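Local coordinates for protein oxaloacetate acetyl hydrolase (Cryphonectria parasitica, PDB 3LYE) that belongs to the phosphoenolpyruvate phosphomutase family of TIM-barrel-type proteins and assembles as a tetramer, at residues Ser59-Pro64 against Leu71-Asp76. Residues are numbered along the deposited sequence; the frame is centred on the assembly and turned at random.
Sequences SRLGQP and LHDMRD
R60 turns one face of its guanidinium to D76, whose CB stands 3.7 Å above the plane, offset toward the rim. The nearest guanidinium atom is NH1, 3.8 Å from D76 CB. A bend at chi3 (59°) carries the guanidinium across to helix 71-82, where R60 and D76 cross at about a right angle. Charge attraction is present but not aimed: R60 NH1 and D76 OD1 are 4.0 Å apart, the guanidinium and carboxylate planes are turned 77° against each other, and the oxygen lies well out of the arginine plane, with no N-H pointing at it. No direct hydrogen bond joins the two segments; a water makes the polar link. It sits in plane at the guanidinium edge, accepts from R60 NE at 2.8 Å and donates to D73 OD1 at 2.6 Å. The other carboxylate oxygen of D73, OD2, takes the backbone N-H of Q70, which ties the carboxylate back to the residue just before helix 71-82 and limits its rotation. L61 crosses D73 at about a right angle, its CD2 3.7 Å from D73 OD1 and its CD1 4.0 Å from D73 CG, so the leucine methyls lie against the same carboxylate that the water engages. The contact thus joins the C-terminal part of helix 53-61 to the first turns of helix 71-82, consecutive helices of the barrel, beside subunit interfaces: R60 NH1 comes close to R60 NH1 of the second subunit, and L61 packs on R107 of the third. With 203 Å² buried and the touching residues all partly exposed, the geometry points to one bridging water, van der Waals contact of CH groups with charged groups, and undirected electrostatic attraction; D73 and D76 probably offset part of the like-charge cost where the two arginines meet.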
loop_
_atom_site.group_PDB
_atom_site.type_symbol
_atom_site.label_atom_id
_atom_site.label_comp_id
_atom_site.label_asym_id
_atom_site.label_seq_id
_atom_site.Cartn_x
_atom_site.Cartn_y
_atom_site.Cartn_z
ATOM N N SER A 59 3.881 2.630 -15.048
ATOM C CA SER A 59 3.768 1.218 -14.702
ATOM C C SER A 59 2.917 0.901 -13.488
ATOM O O SER A 59 2.058 0.019 -13.554
ATOM C CB SER A 59 5.175 0.658 -14.570
ATOM O OG SER A 59 5.196 -0.737 -14.283
ATOM N N ARG A 60 3.165 1.600 -12.390
ATOM C CA ARG A 60 2.385 1.343 -11.206
ATOM C C ARG A 60 1.012 1.927 -11.213
ATOM O O ARG A 60 0.099 1.371 -10.573
ATOM C CB ARG A 60 3.107 1.824 -9.956
ATOM C CG ARG A 60 4.240 0.973 -9.627
ATOM C CD ARG A 60 4.873 1.387 -8.297
ATOM N NE ARG A 60 3.961 1.326 -7.152
ATOM C CZ ARG A 60 3.913 0.323 -6.275
ATOM N NH1 ARG A 60 3.064 0.342 -5.248
ATOM N NH2 ARG A 60 4.715 -0.711 -6.426
ATOM N N LEU A 61 0.827 3.033 -11.915
ATOM C CA LEU A 61 -0.484 3.694 -11.931
ATOM C C LEU A 61 -1.183 3.795 -13.269
ATOM O O LEU A 61 -2.361 4.101 -13.321
ATOM C CB LEU A 61 -0.341 5.108 -11.341
ATOM C CG LEU A 61 0.238 5.181 -9.923
ATOM C CD1 LEU A 61 0.380 6.629 -9.460
ATOM C CD2 LEU A 61 -0.618 4.386 -8.975
ATOM N N GLY A 62 -0.470 3.505 -14.339
ATOM C CA GLY A 62 -1.062 3.613 -15.654
ATOM C C GLY A 62 -1.487 5.031 -16.015
ATOM O O GLY A 62 -2.433 5.227 -16.789
ATOM N N GLN A 63 -0.718 6.017 -15.546
ATOM C CA GLN A 63 -1.023 7.410 -15.745
ATOM C C GLN A 63 0.144 8.203 -16.307
ATOM O O GLN A 63 1.269 7.701 -16.305
ATOM C CB GLN A 63 -1.434 8.013 -14.396
ATOM C CG GLN A 63 -2.668 7.414 -13.774
ATOM C CD GLN A 63 -3.935 7.639 -14.520
ATOM O OE1 GLN A 63 -4.886 6.799 -14.494
ATOM N NE2 GLN A 63 -4.013 8.761 -15.158
ATOM N N PRO A 64 -0.134 9.394 -16.858
ATOM C CA PRO A 64 0.927 10.230 -17.400
ATOM C C PRO A 64 1.706 10.893 -16.268
ATOM O O PRO A 64 1.239 10.988 -15.147
ATOM C CB PRO A 64 0.190 11.293 -18.189
ATOM C CG PRO A 64 -1.196 11.249 -17.755
ATOM C CD PRO A 64 -1.459 9.999 -17.014
ATOM N N LEU A 71 4.341 10.449 -2.654
ATOM C CA LEU A 71 5.363 9.773 -1.873
ATOM C C LEU A 71 5.165 8.280 -1.727
ATOM O O LEU A 71 6.109 7.519 -1.912
ATOM C CB LEU A 71 5.544 10.411 -0.491
ATOM C CG LEU A 71 6.542 9.691 0.424
ATOM C CD1 LEU A 71 7.897 9.637 -0.210
ATOM C CD2 LEU A 71 6.578 10.392 1.770
ATOM N N HIS A 72 3.956 7.834 -1.423
ATOM C CA HIS A 72 3.749 6.429 -1.235
ATOM C C HIS A 72 4.152 5.610 -2.445
ATOM O O HIS A 72 4.810 4.574 -2.316
ATOM C CB HIS A 72 2.265 6.131 -0.871
ATOM C CG HIS A 72 1.893 4.680 -0.993
ATOM N ND1 HIS A 72 1.384 4.133 -2.153
ATOM C CD2 HIS A 72 1.992 3.659 -0.111
ATOM C CE1 HIS A 72 1.173 2.840 -1.971
ATOM N NE2 HIS A 72 1.525 2.531 -0.735
ATOM N N ASP A 73 3.724 6.041 -3.621
ATOM C CA ASP A 73 4.046 5.321 -4.843
ATOM C C ASP A 73 5.526 5.246 -5.147
ATOM O O ASP A 73 6.076 4.231 -5.558
ATOM C CB ASP A 73 3.337 5.985 -6.022
ATOM C CG ASP A 73 1.868 6.209 -5.752
ATOM O OD1 ASP A 73 1.134 5.218 -5.784
ATOM O OD2 ASP A 73 1.453 7.383 -5.581
ATOM N N MET A 74 6.156 6.393 -4.975
ATOM C CA MET A 74 7.588 6.493 -5.232
ATOM C C MET A 74 8.428 5.719 -4.252
ATOM O O MET A 74 9.328 4.988 -4.652
ATOM C CB MET A 74 7.986 7.972 -5.301
ATOM C CG MET A 74 7.326 8.716 -6.447
ATOM S SD MET A 74 7.787 8.186 -8.104
ATOM C CE MET A 74 9.464 8.829 -8.148
ATOM N N ARG A 75 8.116 5.841 -2.977
ATOM C CA ARG A 75 8.873 5.110 -1.992
ATOM C C ARG A 75 8.631 3.616 -2.166
ATOM O O ARG A 75 9.557 2.831 -2.058
ATOM C CB ARG A 75 8.487 5.533 -0.573
ATOM C CG ARG A 75 9.337 4.832 0.469
ATOM C CD ARG A 75 8.675 4.463 1.738
ATOM N NE ARG A 75 9.602 3.676 2.563
ATOM C CZ ARG A 75 9.294 3.115 3.727
ATOM N NH1 ARG A 75 10.180 2.381 4.415
ATOM N NH2 ARG A 75 8.083 3.297 4.216
ATOM N N ASP A 76 7.394 3.209 -2.416
ATOM C CA ASP A 76 7.167 1.781 -2.568
ATOM C C ASP A 76 7.947 1.195 -3.718
ATOM O O ASP A 76 8.515 0.108 -3.605
ATOM C CB ASP A 76 5.684 1.480 -2.728
ATOM C CG ASP A 76 4.949 1.499 -1.394
ATOM O OD1 ASP A 76 3.734 1.230 -1.402
ATOM O OD2 ASP A 76 5.591 1.785 -0.353
HETATM O O HOH W 1 1.782 2.766 -6.248
#